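Local coordinates for putative aliphatic sulfonates-binding protein (Escherichia coli, PDB 2X26), which serves as the putative periplasmic binding protein of an ABC-type transport system that takes up aliphatic sulfonates, at residues A67-A72 with L273-V278; A41-L46 with D61-F66; V17-H22 with S210-L215. All blocks are in the same frame, centred on the assembly; numbering follows the deposited sequence.

Interaction 1 (A67-A72 with L273-V278); sequences AQAAGA and LVPKKV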
ATOM      1  N   ALA A  67      -8.413   5.136   9.227  1.00  8.55           N
ATOM      2  CA  ALA A  67      -8.577   4.267  10.414  1.00  8.10           C
ATOM      3  C   ALA A  67      -8.039   4.957  11.688  1.00  8.08           C
ATOM      4  O   ALA A  67      -8.655   4.930  12.751  1.00  7.44           O
ATOM      5  CB  ALA A  67      -7.858   2.870  10.159  1.00  7.91           C
ATOM      6  N   GLN A  68      -6.895   5.625  11.567  1.00  7.64           N
ATOM      7  CA  GLN A  68      -6.278   6.184  12.745  1.00  7.86           C
ATOM      8  C   GLN A  68      -7.066   7.397  13.182  1.00  8.19           C
ATOM      9  O   GLN A  68      -7.199   7.679  14.380  1.00  7.30           O
ATOM     10  CB  GLN A  68      -4.767   6.449  12.507  1.00  7.67           C
ATOM     11  CG  GLN A  68      -4.048   5.058  12.201  1.00  9.88           C
ATOM     12  CD  GLN A  68      -2.654   5.190  11.558  1.00 13.99           C
ATOM     13  OE1 GLN A  68      -2.282   6.240  10.979  1.00 12.61           O
ATOM     14  NE2 GLN A  68      -1.885   4.110  11.651  1.00 14.68           N
ATOM     15  N   ALA A  69      -7.619   8.127  12.215  1.00  7.80           N
ATOM     16  CA  ALA A  69      -8.380   9.320  12.561  1.00  9.18           C
ATOM     17  C   ALA A  69      -9.613   8.933  13.370  1.00  9.16           C
ATOM     18  O   ALA A  69     -10.163   9.746  14.142  1.00 10.10           O
ATOM     19  CB  ALA A  69      -8.792  10.058  11.303  1.00 10.31           C
ATOM     20  N   ALA A  70     -10.065   7.715  13.152  1.00  7.77           N
ATOM     21  CA  ALA A  70     -11.199   7.121  13.939  1.00  7.49           C
ATOM     22  C   ALA A  70     -10.799   6.447  15.255  1.00  7.19           C
ATOM     23  O   ALA A  70     -11.617   5.729  15.877  1.00  7.65           O
ATOM     24  CB  ALA A  70     -11.961   6.138  13.079  1.00  7.60           C
ATOM     25  N   GLY A  71      -9.556   6.622  15.652  1.00  7.78           N
ATOM     26  CA  GLY A  71      -9.109   6.065  16.920  1.00  8.75           C
ATOM     27  C   GLY A  71      -8.469   4.679  16.844  1.00  9.30           C
ATOM     28  O   GLY A  71      -8.035   4.190  17.879  1.00 10.38           O
ATOM     29  N   ALA A  72      -8.321   4.059  15.669  1.00 10.19           N
ATOM     30  CA  ALA A  72      -7.664   2.757  15.643  1.00 10.32           C
ATOM     31  C   ALA A  72      -6.208   2.906  16.066  1.00 11.28           C
ATOM     32  O   ALA A  72      -5.531   3.899  15.709  1.00 13.00           O
ATOM     33  CB  ALA A  72      -7.809   2.073  14.312  1.00  9.18           C
ATOM     34  N   LEU A 273     -12.049  15.279   4.841  1.00 12.09           N
ATOM     35  CA  LEU A 273     -12.082  13.873   4.428  1.00 12.16           C
ATOM     36  C   LEU A 273     -12.000  12.932   5.633  1.00 13.34           C
ATOM     37  O   LEU A 273     -12.547  11.833   5.593  1.00 14.35           O
ATOM     38  CB  LEU A 273     -10.943  13.599   3.430  1.00 13.18           C
ATOM     39  CG  LEU A 273     -11.123  14.326   2.086  1.00 11.49           C
ATOM     40  CD1 LEU A 273      -9.908  14.328   1.194  1.00 15.01           C
ATOM     41  CD2 LEU A 273     -12.340  13.680   1.342  1.00 15.41           C
ATOM     42  N   VAL A 274     -11.288  13.339   6.686  1.00 12.19           N
ATOM     43  CA  VAL A 274     -11.341  12.643   7.974  1.00 13.15           C
ATOM     44  C   VAL A 274     -11.741  13.634   9.037  1.00 13.52           C
ATOM     45  O   VAL A 274     -11.500  14.833   8.868  1.00 13.89           O
ATOM     46  CB  VAL A 274      -9.949  12.048   8.349  1.00 12.19           C
ATOM     47  CG1 VAL A 274      -9.602  10.956   7.410  1.00 13.11           C
ATOM     48  CG2 VAL A 274      -8.875  13.136   8.328  1.00 11.45           C
ATOM     49  N   PRO A 275     -12.327  13.150  10.161  1.00 14.20           N
ATOM     50  CA  PRO A 275     -12.919  14.059  11.128  1.00 14.37           C
ATOM     51  C   PRO A 275     -11.923  14.650  12.129  1.00 14.96           C
ATOM     52  O   PRO A 275     -12.280  15.583  12.873  1.00 15.98           O
ATOM     53  CB  PRO A 275     -13.922  13.153  11.884  1.00 14.37           C
ATOM     54  CG  PRO A 275     -13.362  11.798  11.797  1.00 13.79           C
ATOM     55  CD  PRO A 275     -12.646  11.730  10.470  1.00 14.92           C
ATOM     56  N   LYS A 276     -10.713  14.090  12.184  1.00 15.84           N
ATOM     57  CA  LYS A 276      -9.725  14.440  13.219  1.00 17.75           C
ATOM     58  C   LYS A 276      -8.341  14.612  12.637  1.00 17.03           C
ATOM     59  O   LYS A 276      -7.980  13.969  11.657  1.00 16.77           O
ATOM     60  CB  LYS A 276      -9.659  13.363  14.333  1.00 18.57           C
ATOM     61  CG  LYS A 276     -10.819  13.416  15.343  1.00 22.10           C
ATOM     62  CD  LYS A 276     -10.527  12.650  16.670  1.00 25.78           C
ATOM     63  CE  LYS A 276     -11.834  12.303  17.406  1.00 27.88           C
ATOM     64  NZ  LYS A 276     -12.513  13.478  18.015  1.00 31.07           N
ATOM     65  N   LYS A 277      -7.559  15.490  13.251  1.00 18.22           N
ATOM     66  CA  LYS A 277      -6.130  15.542  12.982  1.00 19.98           C
ATOM     67  C   LYS A 277      -5.562  14.290  13.646  1.00 20.13           C
ATOM     68  O   LYS A 277      -6.099  13.820  14.649  1.00 21.66           O
ATOM     69  CB  LYS A 277      -5.530  16.846  13.538  1.00 20.51           C
ATOM     70  CG  LYS A 277      -4.410  17.430  12.683  1.00 25.22           C
ATOM     71  CD  LYS A 277      -3.805  18.657  13.330  1.00 28.64           C
ATOM     72  CE  LYS A 277      -2.547  19.142  12.578  1.00 32.67           C
ATOM     73  NZ  LYS A 277      -1.371  18.187  12.600  1.00 34.17           N
ATOM     74  N   VAL A 278      -4.559  13.673  13.057  1.00 19.21           N
ATOM     75  CA  VAL A 278      -3.977  12.478  13.678  1.00 19.52           C
ATOM     76  C   VAL A 278      -2.530  12.821  14.078  1.00 18.33           C
ATOM     77  O   VAL A 278      -1.905  13.662  13.451  1.00 19.49           O
ATOM     78  CB  VAL A 278      -4.000  11.249  12.709  1.00 20.32           C
ATOM     79  CG1 VAL A 278      -3.450   9.946  13.383  1.00 21.98           C
ATOM     80  CG2 VAL A 278      -5.396  11.011  12.202  1.00 22.01           C
TER
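Ala69 presents its single methyl to two valines of the 273-278 loop, one reached through its side-chain branch point and one through a branch tip. Ala69 CB stands 3.7 Å from Val274 CB and 3.6 Å from Val278 CG2. The second valine presses in further: its CG2 also lies 3.4 Å from Ala69 CA, a squeezed carbon-carbon approach. The rotation of Val278 explains this fit. With CG1 trans to the backbone N (chi1 -177°), CG2 is directed at Ala69 while CG1 meets the neighbouring Gln68 at its CB, 3.8 Å away. The isopropyl group thus straddles two successive residues of the helix. Pro275 adds only a marginal touch. The aliphatic stem of Lys276 passes alongside the Ala69 carbonyl, with Lys276 CB 3.7 Å from Ala69 O, before the amino end turns off from the helix.

Gln68 contributes carbon here and spends its amide elsewhere. Past CG the side chain is straight (chi2 163°), carrying NE2 to a hydrogen bond with the Leu74 carbonyl and OE1 to a weak one with Tyr76 OH. On the loop side, the carbonyl of Val278 is bound by Gln262 of helix 255-270.

The helix that offers Ala69 ends at this point. Gly71 N donates to Gln68 O over 2.9 Å and Ala72 N to Ala67 O over 3.1 Å, while Gly71 takes a phi of +93°, at which a CB would jam against the preceding carbonyl oxygen. This is the Schellman motif with glycine at C-prime, here closing helix 62-69 where the 273-278 loop packs on its last turn.

Interaction 2 (A41-L46 with D61-F66); sequences AGPQML and DIPPIF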
ATOM      1  N   ALA A  41      -9.668  -4.066  -0.921  1.00  6.00           N
ATOM      2  CA  ALA A  41      -9.040  -2.739  -0.768  1.00  7.42           C
ATOM      3  C   ALA A  41      -8.526  -2.546   0.671  1.00  7.68           C
ATOM      4  O   ALA A  41      -8.913  -3.302   1.587  1.00  7.79           O
ATOM      5  CB  ALA A  41     -10.110  -1.623  -1.098  1.00  8.63           C
ATOM      6  N   GLY A  42      -7.691  -1.510   0.875  1.00  8.03           N
ATOM      7  CA  GLY A  42      -7.085  -1.254   2.199  1.00  7.52           C
ATOM      8  C   GLY A  42      -8.107  -1.050   3.345  1.00  8.45           C
ATOM      9  O   GLY A  42      -7.898  -1.564   4.487  1.00  8.04           O
ATOM     10  N   PRO A  43      -9.169  -0.244   3.108  1.00  9.58           N
ATOM     11  CA  PRO A  43     -10.101   0.038   4.186  1.00  9.25           C
ATOM     12  C   PRO A  43     -10.729  -1.215   4.805  1.00 10.62           C
ATOM     13  O   PRO A  43     -10.754  -1.347   6.023  1.00  8.89           O
ATOM     14  CB  PRO A  43     -11.154   0.971   3.514  1.00 11.45           C
ATOM     15  CG  PRO A  43     -10.280   1.807   2.574  1.00 11.99           C
ATOM     16  CD  PRO A  43      -9.341   0.719   1.988  1.00 10.62           C
ATOM     17  N   GLN A  44     -11.224  -2.122   3.971  1.00 10.98           N
ATOM     18  CA  GLN A  44     -11.763  -3.388   4.456  1.00 10.55           C
ATOM     19  C   GLN A  44     -10.709  -4.182   5.223  1.00  8.25           C
ATOM     20  O   GLN A  44     -11.018  -4.792   6.277  1.00  8.59           O
ATOM     21  CB  GLN A  44     -12.273  -4.249   3.296  1.00 11.52           C
ATOM     22  CG  GLN A  44     -13.505  -3.661   2.600  1.00 16.97           C
ATOM     23  CD  GLN A  44     -13.179  -2.759   1.409  1.00 19.23           C
ATOM     24  OE1 GLN A  44     -12.265  -1.941   1.458  1.00 20.26           O
ATOM     25  NE2 GLN A  44     -13.975  -2.893   0.325  1.00 20.71           N
ATOM     26  N   MET A  45      -9.461  -4.170   4.751  1.00  7.47           N
ATOM     27  CA  MET A  45      -8.387  -4.887   5.459  0.50  6.34           C
ATOM     28  C   MET A  45      -8.184  -4.269   6.837  1.00  5.72           C
ATOM     29  O   MET A  45      -7.967  -4.977   7.835  1.00  4.23           O
ATOM     30  CB  MET A  45      -7.060  -4.869   4.657  0.50  6.26           C
ATOM     31  CG  MET A  45      -5.859  -5.603   5.336  0.50  8.10           C
ATOM     32  SD  MET A  45      -4.946  -4.571   6.509  0.50  8.73           S
ATOM     33  CE  MET A  45      -4.341  -5.724   7.715  0.50 16.31           C
ATOM     34  N   LEU A  46      -8.247  -2.946   6.912  1.00  5.51           N
ATOM     35  CA  LEU A  46      -7.907  -2.307   8.189  1.00  6.61           C
ATOM     36  C   LEU A  46      -9.020  -2.514   9.224  1.00  7.46           C
ATOM     37  O   LEU A  46      -8.754  -2.556  10.406  1.00  6.71           O
ATOM     38  CB  LEU A  46      -7.621  -0.820   8.023  1.00  7.25           C
ATOM     39  CG  LEU A  46      -6.301  -0.530   7.266  1.00  7.57           C
ATOM     40  CD1 LEU A  46      -6.065   0.987   7.162  1.00 12.56           C
ATOM     41  CD2 LEU A  46      -5.028  -1.247   7.780  1.00 13.85           C
ATOM     42  N   ASP A  61      -0.741   4.628   1.440  1.00  8.35           N
ATOM     43  CA  ASP A  61      -0.603   5.644   2.485  1.00  9.03           C
ATOM     44  C   ASP A  61      -1.951   6.236   2.970  1.00  9.52           C
ATOM     45  O   ASP A  61      -2.052   6.756   4.113  1.00  9.20           O
ATOM     46  CB  ASP A  61       0.381   6.738   2.051  1.00  9.93           C
ATOM     47  CG  ASP A  61       0.043   7.388   0.714  1.00 14.47           C
ATOM     48  OD1 ASP A  61      -0.378   6.676  -0.226  1.00 19.90           O
ATOM     49  OD2 ASP A  61       0.249   8.645   0.597  1.00 15.24           O
ATOM     50  N   ILE A  62      -3.001   6.090   2.170  1.00  8.11           N
ATOM     51  CA  ILE A  62      -4.253   6.740   2.520  1.00  8.60           C
ATOM     52  C   ILE A  62      -5.147   5.987   3.521  1.00  7.94           C
ATOM     53  O   ILE A  62      -5.543   6.591   4.539  1.00  8.09           O
ATOM     54  CB  ILE A  62      -5.093   7.141   1.261  1.00  9.42           C
ATOM     55  CG1 ILE A  62      -4.303   8.067   0.317  1.00 10.08           C
ATOM     56  CG2 ILE A  62      -6.438   7.753   1.723  1.00  9.11           C
ATOM     57  CD1 ILE A  62      -3.547   9.194   1.018  1.00 10.99           C
ATOM     58  N   PRO A  63      -5.442   4.685   3.274  1.00  7.24           N
ATOM     59  CA  PRO A  63      -6.359   4.006   4.205  1.00  7.00           C
ATOM     60  C   PRO A  63      -6.010   4.132   5.689  1.00  7.25           C
ATOM     61  O   PRO A  63      -6.922   4.290   6.491  1.00  8.45           O
ATOM     62  CB  PRO A  63      -6.392   2.549   3.693  1.00  6.01           C
ATOM     63  CG  PRO A  63      -6.149   2.699   2.150  1.00  7.73           C
ATOM     64  CD  PRO A  63      -5.121   3.841   2.091  1.00  7.03           C
ATOM     65  N   PRO A  64      -4.718   4.055   6.086  1.00  6.36           N
ATOM     66  CA  PRO A  64      -4.426   4.136   7.505  1.00  7.14           C
ATOM     67  C   PRO A  64      -4.812   5.453   8.132  1.00  8.05           C
ATOM     68  O   PRO A  64      -5.080   5.494   9.343  1.00  9.34           O
ATOM     69  CB  PRO A  64      -2.906   4.071   7.582  1.00  8.15           C
ATOM     70  CG  PRO A  64      -2.496   3.373   6.315  1.00  8.61           C
ATOM     71  CD  PRO A  64      -3.529   3.719   5.290  1.00  5.55           C
ATOM     72  N   ILE A  65      -4.784   6.533   7.344  1.00  6.70           N
ATOM     73  CA  ILE A  65      -5.150   7.846   7.904  1.00  6.51           C
ATOM     74  C   ILE A  65      -6.624   7.800   8.326  1.00  6.18           C
ATOM     75  O   ILE A  65      -6.981   8.246   9.441  1.00  6.89           O
ATOM     76  CB  ILE A  65      -4.930   8.982   6.858  1.00  5.75           C
ATOM     77  CG1 ILE A  65      -3.455   9.070   6.539  1.00  6.32           C
ATOM     78  CG2 ILE A  65      -5.502  10.319   7.417  1.00  5.71           C
ATOM     79  CD1 ILE A  65      -3.087   9.999   5.292  1.00  7.62           C
ATOM     80  N   PHE A  66      -7.482   7.270   7.464  1.00  7.59           N
ATOM     81  CA  PHE A  66      -8.913   7.096   7.860  1.00  8.33           C
ATOM     82  C   PHE A  66      -9.101   6.262   9.134  1.00  9.07           C
ATOM     83  O   PHE A  66      -9.848   6.658  10.026  1.00  8.77           O
ATOM     84  CB  PHE A  66      -9.726   6.459   6.733  1.00  8.01           C
ATOM     85  CG  PHE A  66     -10.020   7.374   5.619  1.00  9.26           C
ATOM     86  CD1 PHE A  66     -11.243   8.001   5.525  1.00 13.09           C
ATOM     87  CD2 PHE A  66      -9.066   7.609   4.639  1.00 13.28           C
ATOM     88  CE1 PHE A  66     -11.507   8.863   4.483  1.00 13.31           C
ATOM     89  CE2 PHE A  66      -9.338   8.467   3.589  1.00 14.76           C
ATOM     90  CZ  PHE A  66     -10.554   9.104   3.522  1.00 14.84           C
TER
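Pro63 is packed against three residues of the facing helix: Gly42, Pro43 and Leu46. Its ring meets that of Pro43 at an oblique angle, the nearest atoms being Pro63 CG and Pro43 CD, 3.8 Å apart. Beside this pair the backbone of Gly42 comes close, with Gly42 C 4.0 Å from Pro63 CB. A beta carbon on Gly42 would fall 2.7 Å from Pro63 CG, a clash, so the ring occupies the place where a side chain would otherwise stand.

One turn along, Leu46 reaches across with a single branch. Its CD1 lies 3.5 Å from both Pro63 C and Pro64 N, placing the methyl against the peptide link between the two prolines, and it also touches the Pro63 ring at CB, 3.8 Å away. Leu46 attains this position with CG trans to the carbonyl carbon (chi1 -70°) and CD1 extended anti to CA (chi2 -179°), which carries that branch out to the proline peptide.

These contacts follow from how the two helices lie. The axes of 42-46 and 62-66 approach to 9.0 Å and cross at -46°, bringing Pro43 and Pro63 together near the N-terminal ends. Helix 42-51, for which Ala41 is the N-cap, belongs to the beta-alpha-beta crossover from strand 33-38 to strand 56-59. Further out, Leu46 and Pro64 both rest on Thr59 of strand 56-59, while Ile62 and Ile65 pack against helix 255-270.

All three prolines lie in or near a first helical turn, where a backbone nitrogen without hydrogen costs the helix little. The Pro63-Pro64 link likewise has no N-H to satisfy, so the Leu46 methyl can lie against it without shutting off a donor, and these two segments meet through van der Waals packing.

Interaction 3 (V17-H22 with S210-L215); sequences VLAKSH and SEADAL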
ATOM      1  N   VAL A  17       2.232 -11.185  -2.208  1.00  3.42           N
ATOM      2  CA  VAL A  17       1.685 -12.152  -3.199  1.00  4.60           C
ATOM      3  C   VAL A  17       2.790 -13.118  -3.651  1.00  4.27           C
ATOM      4  O   VAL A  17       2.552 -14.341  -3.724  1.00  4.72           O
ATOM      5  CB  VAL A  17       1.047 -11.412  -4.391  1.00  4.93           C
ATOM      6  CG1 VAL A  17       0.736 -12.348  -5.597  1.00  6.65           C
ATOM      7  CG2 VAL A  17      -0.286 -10.753  -3.922  1.00  5.60           C
ATOM      8  N   LEU A  18       3.982 -12.584  -3.942  1.00  4.15           N
ATOM      9  CA  LEU A  18       5.098 -13.456  -4.322  0.50  4.25           C
ATOM     10  C   LEU A  18       5.546 -14.327  -3.149  1.00  3.99           C
ATOM     11  O   LEU A  18       5.795 -15.506  -3.339  1.00  3.53           O
ATOM     12  CB  LEU A  18       6.277 -12.687  -4.918  0.50  4.68           C
ATOM     13  CG  LEU A  18       6.123 -12.636  -6.437  0.50  6.22           C
ATOM     14  CD1 LEU A  18       5.137 -11.564  -6.827  0.50  2.00           C
ATOM     15  CD2 LEU A  18       7.460 -12.432  -7.107  0.50  8.04           C
ATOM     16  N   ALA A  19       5.597 -13.766  -1.929  1.00  3.99           N
ATOM     17  CA  ALA A  19       5.939 -14.607  -0.766  1.00  4.38           C
ATOM     18  C   ALA A  19       4.947 -15.765  -0.604  1.00  5.18           C
ATOM     19  O   ALA A  19       5.341 -16.899  -0.271  1.00  4.88           O
ATOM     20  CB  ALA A  19       5.969 -13.770   0.549  1.00  5.09           C
ATOM     21  N   LYS A  20       3.674 -15.451  -0.747  1.00  3.97           N
ATOM     22  CA  LYS A  20       2.613 -16.460  -0.623  1.00  3.68           C
ATOM     23  C   LYS A  20       2.762 -17.553  -1.683  1.00  3.99           C
ATOM     24  O   LYS A  20       2.777 -18.745  -1.370  1.00  3.80           O
ATOM     25  CB  LYS A  20       1.229 -15.772  -0.718  1.00  3.95           C
ATOM     26  CG  LYS A  20       0.061 -16.761  -0.685  1.00  4.22           C
ATOM     27  CD  LYS A  20      -1.272 -16.048  -1.040  1.00  5.57           C
ATOM     28  CE  LYS A  20      -2.456 -17.042  -0.954  1.00 10.33           C
ATOM     29  NZ  LYS A  20      -2.473 -18.050  -2.089  1.00 12.30           N
ATOM     30  N   SER A  21       2.967 -17.130  -2.921  1.00  4.54           N
ATOM     31  CA  SER A  21       3.060 -18.063  -4.038  0.50  5.48           C
ATOM     32  C   SER A  21       4.244 -19.002  -3.867  1.00  5.68           C
ATOM     33  O   SER A  21       4.158 -20.219  -4.185  1.00  6.79           O
ATOM     34  CB  SER A  21       3.207 -17.289  -5.339  0.50  5.26           C
ATOM     35  OG  SER A  21       1.992 -16.648  -5.655  0.50  7.11           O
ATOM     36  N   HIS A  22       5.363 -18.458  -3.372  1.00  5.54           N
ATOM     37  CA  HIS A  22       6.568 -19.261  -3.186  1.00  6.63           C
ATOM     38  C   HIS A  22       6.629 -19.983  -1.859  1.00  6.21           C
ATOM     39  O   HIS A  22       7.582 -20.693  -1.570  1.00  7.01           O
ATOM     40  CB  HIS A  22       7.823 -18.404  -3.421  1.00  7.32           C
ATOM     41  CG  HIS A  22       7.989 -17.999  -4.848  1.00  9.07           C
ATOM     42  ND1 HIS A  22       8.801 -18.695  -5.712  1.00 10.40           N
ATOM     43  CD2 HIS A  22       7.458 -16.992  -5.561  1.00 11.86           C
ATOM     44  CE1 HIS A  22       8.753 -18.134  -6.909  1.00 13.64           C
ATOM     45  NE2 HIS A  22       7.958 -17.085  -6.844  1.00 11.02           N
ATOM     46  N   SER A 210      10.261  -8.447   1.321  1.00  5.09           N
ATOM     47  CA  SER A 210      11.191  -7.666   0.454  1.00  6.64           C
ATOM     48  C   SER A 210      12.007  -8.617  -0.467  1.00  7.73           C
ATOM     49  O   SER A 210      12.231  -8.284  -1.645  1.00  8.94           O
ATOM     50  CB  SER A 210      12.092  -6.759   1.319  1.00  7.45           C
ATOM     51  OG  SER A 210      12.957  -6.018   0.467  1.00 13.04           O
ATOM     52  N   GLU A 211      12.455  -9.761   0.047  1.00  8.43           N
ATOM     53  CA  GLU A 211      13.131 -10.786  -0.790  1.00  8.22           C
ATOM     54  C   GLU A 211      12.188 -11.284  -1.893  1.00  8.22           C
ATOM     55  O   GLU A 211      12.590 -11.530  -3.036  1.00  8.31           O
ATOM     56  CB  GLU A 211      13.561 -12.002   0.025  1.00  8.86           C
ATOM     57  CG  GLU A 211      14.660 -11.757   1.012  1.00 13.59           C
ATOM     58  CD  GLU A 211      14.946 -13.009   1.828  1.00 22.08           C
ATOM     59  OE1 GLU A 211      15.145 -14.097   1.227  1.00 26.38           O
ATOM     60  OE2 GLU A 211      14.927 -12.924   3.073  1.00 25.98           O
ATOM     61  N   ALA A 212      10.933 -11.474  -1.520  1.00  5.67           N
ATOM     62  CA  ALA A 212       9.946 -11.958  -2.460  1.00  5.79           C
ATOM     63  C   ALA A 212       9.674 -10.924  -3.546  1.00  5.53           C
ATOM     64  O   ALA A 212       9.580 -11.291  -4.732  1.00  6.22           O
ATOM     65  CB  ALA A 212       8.612 -12.342  -1.717  1.00  3.79           C
ATOM     66  N   ASP A 213       9.612  -9.636  -3.188  1.00  4.94           N
ATOM     67  CA  ASP A 213       9.397  -8.584  -4.186  1.00  5.81           C
ATOM     68  C   ASP A 213      10.562  -8.594  -5.194  1.00  6.09           C
ATOM     69  O   ASP A 213      10.323  -8.460  -6.397  1.00  6.33           O
ATOM     70  CB  ASP A 213       9.263  -7.208  -3.504  1.00  7.45           C
ATOM     71  CG  ASP A 213       8.674  -6.143  -4.422  1.00 11.18           C
ATOM     72  OD1 ASP A 213       9.214  -5.911  -5.534  1.00 12.30           O
ATOM     73  OD2 ASP A 213       7.711  -5.479  -4.020  1.00 13.07           O
ATOM     74  N   ALA A 214      11.768  -8.867  -4.717  1.00  5.73           N
ATOM     75  CA  ALA A 214      12.961  -8.879  -5.601  1.00  6.42           C
ATOM     76  C   ALA A 214      12.907  -9.971  -6.697  1.00  6.92           C
ATOM     77  O   ALA A 214      13.605  -9.876  -7.742  1.00  6.10           O
ATOM     78  CB  ALA A 214      14.155  -9.044  -4.800  1.00  6.75           C
ATOM     79  N   LEU A 215      12.111 -11.013  -6.448  1.00  6.48           N
ATOM     80  CA  LEU A 215      11.886 -12.041  -7.471  1.00  6.09           C
ATOM     81  C   LEU A 215      11.288 -11.444  -8.716  1.00  6.74           C
ATOM     82  O   LEU A 215      11.468 -12.016  -9.791  1.00  5.83           O
ATOM     83  CB  LEU A 215      10.995 -13.191  -6.940  1.00  3.87           C
ATOM     84  CG  LEU A 215      11.586 -13.930  -5.726  1.00  5.86           C
ATOM     85  CD1 LEU A 215      10.561 -14.942  -5.192  1.00 11.02           C
ATOM     86  CD2 LEU A 215      12.937 -14.635  -6.008  1.00 11.16           C
TER
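Leu18 packs on Ala212 through its beta carbon, with Leu18 CB 3.6 Å from Ala212 O and 4.0 Å from Ala212 CB. Leu18 was modelled in two conformers, but these contacts do not rest on its terminal methyls. Ala212 in turn fits its methyl against the backbone of helix 14-21, with Ala212 CB 3.3 Å from Ala19 N and 3.8 Å from Ala19 CB. The smallness of both alanines permits this: their CA atoms are 5.1 Å apart, and the two helical segments cross at 91° with their axes 8.1 Å apart.

Leu215 extends past Leu18 to His22 with its CD1, which sits over the middle of the imidazole, 3.8 Å from the ring centroid and 13° off the normal, a CH-pi contact. His22 CG sits beside the backbone N (chi1 -69°), which swings the imidazole face to this methyl, and Gln219 and Gln222 also touch the side chain. With an alanine in place of His22, Leu215 CD1 would probably lose the flat surface it rests on and be left freer to turn.

Since the contact rests on methyl groups, backbone and one ring face, its hold depends on close fit rather than on charge: the carboxylates of Glu211 and Asp213 are engaged elsewhere, by Arg28 and Arg245.

Interactions 1 and 2 share helix 62-69, using its last turn and its opening turn, and they touch: Val274 packs on Phe66 and Ile65, and Ala67 on Leu46. Interaction 3 lies on the other side of the chain's centre from interaction 1, their centres about 32 Å apart, and joins two different helices. All three are mainly buried, but interaction 1, farthest from the centre, has exposed Pro275 and Lys276 at its margin and interaction 2, closest to it, exposed Pro43, whereas no touching residue of interaction 3 is exposed. Apolar packing carries each: valine branches on a helix end in 1, proline rings and a leucine methyl in 2, and alanines with a methyl-on-imidazole contact in 3.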